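Local atomic coordinates of glycosyl hydrolases family 31 family protein (Aspergillus niger, PDB entry 6DRU), a protein that releases alpha-D-xylose from the non-reducing terminal glucose of xyloglucan oligosaccharides, as an alpha-xylosidase of glycoside hydrolase family 31. Residues Met281-Trp295 / Met320-Asn334. Residues are numbered along the deposited sequence; the frame is centred on the assembly and turned at random.
Sequences MIVIDYQSWAHQGDW and MMASLWPSVADDSVN. With NAG (2-acetamido-2-deoxy-beta-D-glucopyranose), chain D; XYS (alpha-D-xylopyranose), chain N; BGC (beta-D-glucopyranose), chain F.
Tyr286 and Trp325 meet beside the bound xylose, lying alongside each other and pointing the same way, with CD2 of Tyr286 nearest CZ2 of Trp325. Their planes are 29° apart but slid so far that the rings barely overlap. Xylose C5 sits over one face of Tyr286, Gln287 CG covers the opposite face, and the indole presents its edge to xylose O5. Xylose O4 donates to Asp285 OD2 over 2.5 Å, and glucose O6 bonds to Tyr286 OH. A water joins Asp285 OD1 to Ser323 OG, so the acidic residue is tied to the neighbouring strand. The side chains of Trp289 and Trp325 run across each other at about a right angle, CH2 of Trp289 3.9 Å from CD1 of Trp325, and their rings meet obliquely, completing an aromatic cluster.

Trp325 NE1 makes a weak hydrogen bond to OD1 of the active-site Asp395. One shell behind, Trp295 NE1 donates to Trp325 O almost straight (178°, 3.0 Å) and in the ring plane. The extended chain of Gln292 (chi2 -179°) carries its amide out to Ser327, whose OG donates to OE1, while Gln292 O takes Ala329 N. Asp294 OD1 is gripped twice, by Val333 N on the syn side at 2.8 Å and by Ser332 OG on the anti side, both somewhat tilted from the carboxylate plane. Its OD2 receives His291 ND1 (2.7 Å), and Asp331 O lies over the imidazole face. Asn334 ND2 binds Gly293 O at 2.8 Å.

All this grows from parallel strands 281-284 and 320-324 of the TIM barrel, linked through helix 305-316 as a beta-alpha-beta unit. Ile282 O and Ile284 N both bond to Met321, while Met320 CE packs against Ile282 and Ile284. The chemistry thus divides: apolar strands carry the frame, polar bonds join the chain beyond strand 281-284 to strand 327-328 and the turn after it, and the face of Tyr286, the edge of Trp325 and the carboxylate of Asp285 meet the xylose.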
loop_
_atom_site.group_PDB
_atom_site.type_symbol
_atom_site.label_atom_id
_atom_site.label_comp_id
_atom_site.label_asym_id
_atom_site.label_seq_id
_atom_site.Cartn_x
_atom_site.Cartn_y
_atom_site.Cartn_z
ATOM N N MET A 281 -6.740 -44.405 24.787
ATOM C CA MET A 281 -7.184 -43.770 23.555
ATOM C C MET A 281 -6.295 -44.219 22.403
ATOM O O MET A 281 -5.070 -44.272 22.539
ATOM C CB MET A 281 -7.167 -42.241 23.675
ATOM C CG MET A 281 -8.140 -41.541 22.737
ATOM S SD MET A 281 -7.719 -39.818 22.418
ATOM C CE MET A 281 -8.138 -39.056 23.980
ATOM N N ILE A 282 -6.926 -44.538 21.275
ATOM C CA ILE A 282 -6.242 -44.943 20.051
ATOM C C ILE A 282 -6.435 -43.832 19.026
ATOM O O ILE A 282 -7.563 -43.369 18.815
ATOM C CB ILE A 282 -6.802 -46.275 19.523
ATOM C CG1 ILE A 282 -6.456 -47.429 20.473
ATOM C CG2 ILE A 282 -6.267 -46.564 18.129
ATOM C CD1 ILE A 282 -5.086 -48.010 20.290
ATOM N N VAL A 283 -5.347 -43.404 18.387
ATOM C CA VAL A 283 -5.365 -42.247 17.494
ATOM C C VAL A 283 -5.099 -42.701 16.064
ATOM O O VAL A 283 -4.171 -43.482 15.815
ATOM C CB VAL A 283 -4.339 -41.188 17.930
ATOM C CG1 VAL A 283 -4.480 -39.937 17.087
ATOM C CG2 VAL A 283 -4.508 -40.862 19.405
ATOM N N ILE A 284 -5.907 -42.203 15.128
ATOM C CA ILE A 284 -5.726 -42.427 13.697
ATOM C C ILE A 284 -5.203 -41.137 13.080
ATOM O O ILE A 284 -5.818 -40.075 13.235
ATOM C CB ILE A 284 -7.037 -42.863 13.021
ATOM C CG1 ILE A 284 -7.555 -44.162 13.641
ATOM C CG2 ILE A 284 -6.833 -43.035 11.522
ATOM C CD1 ILE A 284 -8.904 -44.593 13.107
ATOM N N ASP A 285 -4.078 -41.228 12.373
ATOM C CA ASP A 285 -3.390 -40.042 11.876
ATOM C C ASP A 285 -4.005 -39.589 10.549
ATOM O O ASP A 285 -5.103 -40.000 10.165
ATOM C CB ASP A 285 -1.893 -40.321 11.755
ATOM C CG ASP A 285 -1.055 -39.053 11.782
ATOM O OD1 ASP A 285 -1.637 -37.949 11.716
ATOM O OD2 ASP A 285 0.187 -39.161 11.863
ATOM N N TYR A 286 -3.290 -38.724 9.833
ATOM C CA TYR A 286 -3.792 -38.096 8.617
ATOM C C TYR A 286 -3.669 -39.051 7.428
ATOM O O TYR A 286 -3.349 -40.234 7.574
ATOM C CB TYR A 286 -3.070 -36.770 8.371
ATOM C CG TYR A 286 -1.607 -36.854 7.967
ATOM C CD1 TYR A 286 -0.798 -37.918 8.351
ATOM C CD2 TYR A 286 -1.031 -35.847 7.204
ATOM C CE1 TYR A 286 0.535 -37.977 7.980
ATOM C CE2 TYR A 286 0.298 -35.895 6.831
ATOM C CZ TYR A 286 1.078 -36.961 7.219
ATOM O OH TYR A 286 2.402 -37.009 6.844
ATOM N N GLN A 287 -3.943 -38.533 6.228
ATOM C CA GLN A 287 -3.898 -39.283 4.972
ATOM C C GLN A 287 -4.842 -40.482 4.971
ATOM O O GLN A 287 -4.717 -41.374 4.125
ATOM C CB GLN A 287 -2.469 -39.732 4.644
ATOM C CG GLN A 287 -1.466 -38.591 4.544
ATOM C CD GLN A 287 -1.738 -37.670 3.367
ATOM O OE1 GLN A 287 -2.612 -36.805 3.427
ATOM N NE2 GLN A 287 -0.987 -37.854 2.288
ATOM N N SER A 288 -5.794 -40.513 5.899
ATOM C CA SER A 288 -6.776 -41.584 5.988
ATOM C C SER A 288 -8.065 -41.259 5.245
ATOM O O SER A 288 -9.046 -41.998 5.374
ATOM C CB SER A 288 -7.085 -41.891 7.455
ATOM O OG SER A 288 -7.343 -40.700 8.180
ATOM N N TRP A 289 -8.081 -40.181 4.470
ATOM C CA TRP A 289 -9.247 -39.743 3.721
ATOM C C TRP A 289 -9.034 -39.979 2.232
ATOM O O TRP A 289 -7.923 -40.250 1.769
ATOM C CB TRP A 289 -9.532 -38.262 3.989
ATOM C CG TRP A 289 -8.295 -37.416 3.952
ATOM C CD1 TRP A 289 -7.592 -37.036 2.844
ATOM C CD2 TRP A 289 -7.611 -36.848 5.076
ATOM N NE1 TRP A 289 -6.512 -36.267 3.209
ATOM C CE2 TRP A 289 -6.502 -36.136 4.573
ATOM C CE3 TRP A 289 -7.828 -36.872 6.457
ATOM C CZ2 TRP A 289 -5.615 -35.454 5.404
ATOM C CZ3 TRP A 289 -6.946 -36.194 7.279
ATOM C CH2 TRP A 289 -5.854 -35.495 6.749
ATOM N N ALA A 290 -10.126 -39.867 1.475
ATOM C CA ALA A 290 -10.036 -40.006 0.027
ATOM C C ALA A 290 -9.514 -38.729 -0.623
ATOM O O ALA A 290 -8.665 -38.790 -1.519
ATOM C CB ALA A 290 -11.399 -40.384 -0.550
ATOM N N HIS A 291 -10.006 -37.572 -0.185
ATOM C CA HIS A 291 -9.582 -36.291 -0.729
ATOM C C HIS A 291 -9.460 -35.271 0.395
ATOM O O HIS A 291 -10.124 -35.383 1.430
ATOM C CB HIS A 291 -10.562 -35.774 -1.793
ATOM C CG HIS A 291 -10.971 -36.808 -2.796
ATOM N ND1 HIS A 291 -12.169 -37.487 -2.717
ATOM C CD2 HIS A 291 -10.345 -37.278 -3.900
ATOM C CE1 HIS A 291 -12.262 -38.331 -3.729
ATOM N NE2 HIS A 291 -11.169 -38.223 -4.463
ATOM N N GLN A 292 -8.605 -34.273 0.177
ATOM C CA GLN A 292 -8.459 -33.169 1.122
ATOM C C GLN A 292 -9.739 -32.342 1.122
ATOM O O GLN A 292 -10.081 -31.712 0.117
ATOM C CB GLN A 292 -7.260 -32.304 0.750
ATOM C CG GLN A 292 -5.914 -32.959 0.973
ATOM C CD GLN A 292 -4.766 -32.041 0.606
ATOM O OE1 GLN A 292 -4.376 -31.172 1.385
ATOM N NE2 GLN A 292 -4.224 -32.225 -0.592
ATOM N N GLY A 293 -10.446 -32.337 2.247
ATOM C CA GLY A 293 -11.712 -31.647 2.365
ATOM C C GLY A 293 -12.905 -32.568 2.472
ATOM O O GLY A 293 -14.012 -32.090 2.753
ATOM N N ASP A 294 -12.720 -33.871 2.245
ATOM C CA ASP A 294 -13.821 -34.815 2.405
ATOM C C ASP A 294 -14.225 -34.949 3.868
ATOM O O ASP A 294 -15.412 -35.105 4.177
ATOM C CB ASP A 294 -13.433 -36.176 1.825
ATOM C CG ASP A 294 -13.509 -36.208 0.310
ATOM O OD1 ASP A 294 -13.848 -35.167 -0.293
ATOM O OD2 ASP A 294 -13.230 -37.273 -0.280
ATOM N N TRP A 295 -13.253 -34.888 4.776
ATOM C CA TRP A 295 -13.493 -34.967 6.216
ATOM C C TRP A 295 -14.288 -36.224 6.564
ATOM O O TRP A 295 -15.361 -36.181 7.170
ATOM C CB TRP A 295 -14.179 -33.695 6.715
ATOM C CG TRP A 295 -13.281 -32.506 6.593
ATOM C CD1 TRP A 295 -11.946 -32.462 6.873
ATOM C CD2 TRP A 295 -13.634 -31.203 6.121
ATOM N NE1 TRP A 295 -11.450 -31.207 6.624
ATOM C CE2 TRP A 295 -12.467 -30.414 6.160
ATOM C CE3 TRP A 295 -14.826 -30.621 5.678
ATOM C CZ2 TRP A 295 -12.456 -29.078 5.773
ATOM C CZ3 TRP A 295 -14.812 -29.294 5.295
ATOM C CH2 TRP A 295 -13.635 -28.537 5.345
ATOM N N MET A 320 -11.465 -43.342 20.800
ATOM C CA MET A 320 -10.743 -43.173 19.549
ATOM C C MET A 320 -10.655 -41.702 19.172
ATOM O O MET A 320 -11.514 -40.893 19.536
ATOM C CB MET A 320 -11.405 -43.962 18.412
ATOM C CG MET A 320 -11.424 -45.464 18.640
ATOM S SD MET A 320 -11.341 -46.388 17.095
ATOM C CE MET A 320 -9.723 -45.902 16.502
ATOM N N MET A 321 -9.593 -41.369 18.438
ATOM C CA MET A 321 -9.357 -40.026 17.929
ATOM C C MET A 321 -8.919 -40.119 16.476
ATOM O O MET A 321 -8.148 -41.010 16.110
ATOM C CB MET A 321 -8.292 -39.287 18.755
ATOM C CG MET A 321 -7.928 -37.916 18.210
ATOM S SD MET A 321 -6.765 -37.009 19.248
ATOM C CE MET A 321 -7.827 -36.525 20.607
ATOM N N ALA A 322 -9.412 -39.197 15.650
ATOM C CA ALA A 322 -9.092 -39.173 14.231
ATOM C C ALA A 322 -8.572 -37.795 13.843
ATOM O O ALA A 322 -8.866 -36.788 14.494
ATOM C CB ALA A 322 -10.308 -39.539 13.374
ATOM N N SER A 323 -7.803 -37.764 12.760
ATOM C CA SER A 323 -7.117 -36.562 12.310
ATOM C C SER A 323 -7.874 -35.890 11.173
ATOM O O SER A 323 -8.513 -36.549 10.347
ATOM C CB SER A 323 -5.694 -36.895 11.850
ATOM O OG SER A 323 -5.123 -35.820 11.124
ATOM N N LEU A 324 -7.793 -34.561 11.138
ATOM C CA LEU A 324 -8.347 -33.784 10.039
ATOM C C LEU A 324 -7.465 -32.568 9.800
ATOM O O LEU A 324 -6.955 -31.963 10.747
ATOM C CB LEU A 324 -9.792 -33.347 10.318
ATOM C CG LEU A 324 -10.050 -32.414 11.503
ATOM C CD1 LEU A 324 -11.097 -31.373 11.144
ATOM C CD2 LEU A 324 -10.487 -33.211 12.719
ATOM N N TRP A 325 -7.277 -32.228 8.530
ATOM C CA TRP A 325 -6.544 -31.041 8.126
ATOM C C TRP A 325 -7.506 -29.971 7.618
ATOM O O TRP A 325 -8.587 -30.291 7.114
ATOM C CB TRP A 325 -5.522 -31.360 7.029
ATOM C CG TRP A 325 -4.234 -31.923 7.537
ATOM C CD1 TRP A 325 -4.042 -32.633 8.685
ATOM C CD2 TRP A 325 -2.950 -31.820 6.909
ATOM N NE1 TRP A 325 -2.719 -32.980 8.811
ATOM C CE2 TRP A 325 -2.027 -32.494 7.732
ATOM C CE3 TRP A 325 -2.492 -31.226 5.730
ATOM C CZ2 TRP A 325 -0.675 -32.590 7.413
ATOM C CZ3 TRP A 325 -1.150 -31.321 5.415
ATOM C CH2 TRP A 325 -0.257 -31.998 6.254
ATOM N N PRO A 326 -7.147 -28.690 7.741
ATOM C CA PRO A 326 -8.030 -27.620 7.261
ATOM C C PRO A 326 -7.977 -27.398 5.758
ATOM O O PRO A 326 -8.701 -26.532 5.254
ATOM C CB PRO A 326 -7.505 -26.390 8.014
ATOM C CG PRO A 326 -6.050 -26.665 8.178
ATOM C CD PRO A 326 -5.922 -28.157 8.367
ATOM N N SER A 327 -7.159 -28.155 5.035
ATOM C CA SER A 327 -6.987 -27.945 3.606
ATOM C C SER A 327 -8.130 -28.574 2.820
ATOM O O SER A 327 -8.668 -29.624 3.187
ATOM C CB SER A 327 -5.653 -28.529 3.138
ATOM O OG SER A 327 -5.538 -29.891 3.508
ATOM N N VAL A 328 -8.494 -27.920 1.718
ATOM C CA VAL A 328 -9.519 -28.410 0.807
ATOM C C VAL A 328 -8.962 -28.367 -0.606
ATOM O O VAL A 328 -8.425 -27.340 -1.035
ATOM C CB VAL A 328 -10.812 -27.577 0.898
ATOM C CG1 VAL A 328 -11.841 -28.080 -0.105
ATOM C CG2 VAL A 328 -11.371 -27.609 2.312
ATOM N N ALA A 329 -9.094 -29.476 -1.326
ATOM C CA ALA A 329 -8.648 -29.582 -2.706
ATOM C C ALA A 329 -9.857 -29.646 -3.631
ATOM O O ALA A 329 -10.996 -29.838 -3.195
ATOM C CB ALA A 329 -7.750 -30.811 -2.896
ATOM N N ASP A 330 -9.597 -29.488 -4.931
ATOM C CA ASP A 330 -10.687 -29.494 -5.900
ATOM C C ASP A 330 -11.324 -30.869 -6.046
ATOM O O ASP A 330 -12.513 -30.961 -6.369
ATOM C CB ASP A 330 -10.202 -28.983 -7.258
ATOM C CG ASP A 330 -9.697 -27.552 -7.197
ATOM O OD1 ASP A 330 -9.117 -27.083 -8.199
ATOM O OD2 ASP A 330 -9.858 -26.902 -6.142
ATOM N N ASP A 331 -10.565 -31.943 -5.818
ATOM C CA ASP A 331 -11.140 -33.279 -5.935
ATOM C C ASP A 331 -12.091 -33.617 -4.794
ATOM O O ASP A 331 -12.755 -34.658 -4.856
ATOM C CB ASP A 331 -10.033 -34.334 -6.018
ATOM C CG ASP A 331 -8.931 -34.115 -4.997
ATOM O OD1 ASP A 331 -9.236 -33.691 -3.862
ATOM O OD2 ASP A 331 -7.758 -34.384 -5.329
ATOM N N SER A 332 -12.181 -32.772 -3.771
ATOM C CA SER A 332 -13.036 -33.064 -2.632
ATOM C C SER A 332 -14.506 -33.040 -3.035
ATOM O O SER A 332 -14.932 -32.247 -3.881
ATOM C CB SER A 332 -12.797 -32.059 -1.509
ATOM O OG SER A 332 -13.661 -32.315 -0.416
ATOM N N VAL A 333 -15.291 -33.918 -2.406
ATOM C CA VAL A 333 -16.732 -33.923 -2.618
ATOM C C VAL A 333 -17.387 -32.671 -2.052
ATOM O O VAL A 333 -18.509 -32.330 -2.447
ATOM C CB VAL A 333 -17.358 -35.190 -2.005
ATOM C CG1 VAL A 333 -16.617 -36.424 -2.484
ATOM C CG2 VAL A 333 -17.346 -35.111 -0.485
ATOM N N ASN A 334 -16.716 -31.972 -1.140
ATOM C CA ASN A 334 -17.238 -30.751 -0.549
ATOM C C ASN A 334 -16.691 -29.490 -1.205
ATOM O O ASN A 334 -17.065 -28.387 -0.794
ATOM C CB ASN A 334 -16.930 -30.721 0.953
ATOM C CG ASN A 334 -17.518 -31.905 1.694
ATOM O OD1 ASN A 334 -18.638 -32.334 1.419
ATOM N ND2 ASN A 334 -16.760 -32.443 2.642
HETATM C C1 NAG D . -2.140 -38.374 -1.424
HETATM C C2 NAG D . -1.271 -39.416 -2.102
HETATM C C3 NAG D . -1.923 -40.738 -2.306
HETATM C C4 NAG D . -2.787 -41.147 -1.133
HETATM C C5 NAG D . -3.689 -40.006 -0.731
HETATM C C6 NAG D . -4.554 -40.421 0.438
HETATM C C7 NAG D . 0.334 -38.178 -3.514
HETATM C C8 NAG D . 0.724 -37.634 -4.872
HETATM N N2 NAG D . -0.879 -38.897 -3.366
HETATM O O3 NAG D . -0.931 -41.707 -2.558
HETATM O O4 NAG D . -3.571 -42.255 -1.503
HETATM O O5 NAG D . -2.876 -38.924 -0.362
HETATM O O6 NAG D . -4.837 -39.298 1.241
HETATM O O7 NAG D . 1.059 -38.002 -2.556
HETATM C C1 XYS N . 1.941 -33.256 11.060
HETATM C C2 XYS N . 1.744 -33.517 12.536
HETATM C C3 XYS N . 2.095 -34.958 12.832
HETATM C C4 XYS N . 1.312 -35.871 11.913
HETATM C C5 XYS N . 1.507 -35.428 10.480
HETATM O O1 XYS N . 3.280 -33.517 10.714
HETATM O O2 XYS N . 2.571 -32.658 13.284
HETATM O O3 XYS N . 1.783 -35.257 14.172
HETATM O O4 XYS N . 1.776 -37.192 12.061
HETATM O O5 XYS N . 1.080 -34.092 10.323
HETATM C C2 BGC F . 7.102 -31.752 5.916
HETATM C C3 BGC F . 6.182 -30.686 6.402
HETATM C C4 BGC F . 4.768 -31.266 6.588
HETATM C C5 BGC F . 4.823 -32.513 7.425
HETATM C C6 BGC F . 3.440 -33.146 7.493
HETATM C C1 BGC F . 7.042 -32.898 6.892
HETATM O O2 BGC F . 8.454 -31.251 5.825
HETATM O O3 BGC F . 6.155 -29.657 5.480
HETATM O O4 BGC F . 3.946 -30.318 7.231
HETATM O O5 BGC F . 5.722 -33.445 6.856
HETATM O O6 BGC F . 3.554 -34.490 7.908
HETATM O O HOH W 1 -2.359 -35.282 11.807
HETATM O O HOH W 2 -9.578 -38.808 9.570
HETATM O O HOH W 3 -7.336 -34.440 -2.113
HETATM O O HOH W 4 -7.815 -32.080 4.177
#